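Local coordinates for arginyl-tRNA synthetase (Campylobacter jejuni, PDB 3FNR), which catalyses the ATP-dependent attachment of L-arginine to tRNA(Arg), releasing AMP and diphosphate, as a monomeric aminoacyl-tRNA synthetase of class I, at residues A[308-313]-A[334-339]. The protein carries 1 engineered substitution. Numbering follows the deposited sequence.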
# COMPACT_ATOMS: atom_id res chain seq x y z
N LEU A 308 1.93 -11.48 -1.83
CA LEU A 308 1.30 -10.25 -2.31
C LEU A 308 2.20 -9.05 -2.08
O LEU A 308 2.43 -8.24 -2.98
CB LEU A 308 -0.06 -10.00 -1.64
CG LEU A 308 -0.89 -8.89 -2.30
CD1 LEU A 308 -1.94 -9.47 -3.22
CD2 LEU A 308 -1.55 -8.02 -1.26
N ARG A 309 2.73 -8.96 -0.86
CA ARG A 309 3.59 -7.87 -0.47
C ARG A 309 4.89 -7.86 -1.29
O ARG A 309 5.49 -6.80 -1.47
CB ARG A 309 3.90 -7.92 1.03
CG ARG A 309 2.70 -7.67 1.97
CD ARG A 309 2.00 -6.34 1.72
NE ARG A 309 2.86 -5.19 1.97
CZ ARG A 309 2.76 -4.36 3.01
NH1 ARG A 309 1.82 -4.55 3.93
NH2 ARG A 309 3.61 -3.34 3.12
N TYR A 310 5.32 -9.02 -1.76
CA TYR A 310 6.54 -9.10 -2.56
C TYR A 310 6.27 -8.74 -4.01
O TYR A 310 6.90 -7.83 -4.56
CB TYR A 310 7.19 -10.49 -2.49
CG TYR A 310 8.57 -10.49 -3.13
CD1 TYR A 310 8.74 -10.65 -4.51
CD2 TYR A 310 9.71 -10.28 -2.35
CE1 TYR A 310 10.01 -10.60 -5.10
CE2 TYR A 310 10.98 -10.24 -2.92
CZ TYR A 310 11.12 -10.40 -4.29
OH TYR A 310 12.39 -10.36 -4.83
N ILE A 311 5.35 -9.47 -4.63
CA ILE A 311 5.04 -9.37 -6.04
C ILE A 311 4.67 -7.95 -6.40
O ILE A 311 5.20 -7.40 -7.36
CB ILE A 311 3.88 -10.33 -6.42
CG1 ILE A 311 4.34 -11.78 -6.32
CG2 ILE A 311 3.37 -10.05 -7.82
CD1 ILE A 311 3.20 -12.78 -6.21
N PHE A 312 3.80 -7.33 -5.59
CA PHE A 312 3.27 -6.01 -5.92
C PHE A 312 4.23 -4.85 -5.68
O PHE A 312 3.94 -3.71 -6.03
CB PHE A 312 1.90 -5.80 -5.26
CG PHE A 312 0.78 -6.52 -5.97
CD1 PHE A 312 0.04 -5.87 -6.95
CD2 PHE A 312 0.51 -7.85 -5.71
CE1 PHE A 312 -0.98 -6.52 -7.63
CE2 PHE A 312 -0.51 -8.52 -6.39
CZ PHE A 312 -1.25 -7.85 -7.35
N LEU A 313 5.38 -5.16 -5.09
CA LEU A 313 6.44 -4.18 -4.86
C LEU A 313 7.61 -4.36 -5.82
O LEU A 313 8.49 -3.51 -5.89
CB LEU A 313 6.94 -4.30 -3.42
CG LEU A 313 7.57 -3.06 -2.79
CD1 LEU A 313 6.49 -2.03 -2.45
CD2 LEU A 313 8.35 -3.47 -1.57
N SER A 334 13.66 -18.97 -8.09
CA SER A 334 12.50 -18.41 -8.79
C SER A 334 11.33 -18.04 -7.88
O SER A 334 10.45 -17.28 -8.29
CB SER A 334 12.03 -19.36 -9.90
OG SER A 334 11.63 -20.61 -9.35
N ASN A 335 11.31 -18.58 -6.66
CA ASN A 335 10.36 -18.13 -5.62
C ASN A 335 11.11 -17.29 -4.59
O ASN A 335 11.62 -17.83 -3.59
CB ASN A 335 9.64 -19.31 -4.96
CG ASN A 335 8.56 -18.89 -3.96
OD1 ASN A 335 8.28 -17.70 -3.77
ND2 ASN A 335 7.94 -19.87 -3.33
N PRO A 336 11.17 -15.96 -4.81
CA PRO A 336 12.05 -15.12 -4.02
C PRO A 336 11.66 -15.06 -2.54
O PRO A 336 12.55 -15.02 -1.71
CB PRO A 336 11.93 -13.75 -4.68
CG PRO A 336 11.36 -14.03 -6.05
CD PRO A 336 10.43 -15.16 -5.80
N VAL A 337 10.38 -15.12 -2.23
CA VAL A 337 9.95 -15.13 -0.82
C VAL A 337 10.48 -16.36 -0.08
O VAL A 337 10.99 -16.23 1.04
CB VAL A 337 8.41 -15.06 -0.66
CG1 VAL A 337 8.03 -14.67 0.78
CG2 VAL A 337 7.79 -14.11 -1.67
N TYR A 338 10.36 -17.53 -0.71
CA TYR A 338 10.90 -18.78 -0.15
C TYR A 338 12.39 -18.63 0.05
O TYR A 338 12.90 -18.89 1.13
CB TYR A 338 10.63 -19.98 -1.08
CG TYR A 338 11.43 -21.23 -0.69
CD1 TYR A 338 12.68 -21.51 -1.26
CD2 TYR A 338 10.93 -22.12 0.26
CE1 TYR A 338 13.42 -22.63 -0.88
CE2 TYR A 338 11.66 -23.25 0.65
CZ TYR A 338 12.90 -23.50 0.06
OH TYR A 338 13.62 -24.61 0.43
N TYR A 339 13.05 -18.21 -1.02
CA TYR A 339 14.49 -18.18 -1.13
C TYR A 339 15.11 -17.23 -0.10
O TYR A 339 16.10 -17.58 0.56
CB TYR A 339 14.88 -17.79 -2.55
CG TYR A 339 16.31 -18.12 -2.94
CD1 TYR A 339 17.17 -17.11 -3.39
CD2 TYR A 339 16.79 -19.42 -2.87
CE1 TYR A 339 18.48 -17.40 -3.75
CE2 TYR A 339 18.11 -19.72 -3.24
CZ TYR A 339 18.94 -18.70 -3.67
OH TYR A 339 20.24 -18.96 -4.04
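Tyr310 reaches across to Pro336 and Val337 and so bridges two helices, 305-311 and 336-353. Both segments belong to the Rossmann-type catalytic family region of class I synthetases (HUP clan), and helix 336-353 continues into the stretch matching the DALR anticodon-binding family. The phenol end lies against the proline ring, Tyr310 CZ standing 3.5 Å from Pro336 CB, and the two side chains cross at about a right angle. Nearer the backbone the tyrosine is met by a single valine methyl, with Val337 CG2 3.8 Å from Tyr310 CB; here the side chains run past one another in opposite directions. The side chain of Tyr310 leaves the backbone toward helix 336-353, whose nearest CA, that of Val337, is 7.1 Å from Tyr310 CA; with CG anti to the backbone N (chi1 -170°), the hydroxyl end comes beside Pro336. Pro336 opens that helix directly after the N-cap residue Asn335, and the hydrogen bond from Tyr339 N to Asn335 O, 3.0 Å, closes the first turn. Asn335 ND2 is in turn hydrogen-bonded to Lys330 O. Pro400 and Lys404 of helix 398-416 also pack on Tyr310, adding a third helix to the junction. The shortest approach brings the phenol oxygen Tyr310 OH to 3.4 Å from the ring carbon Pro336 CB.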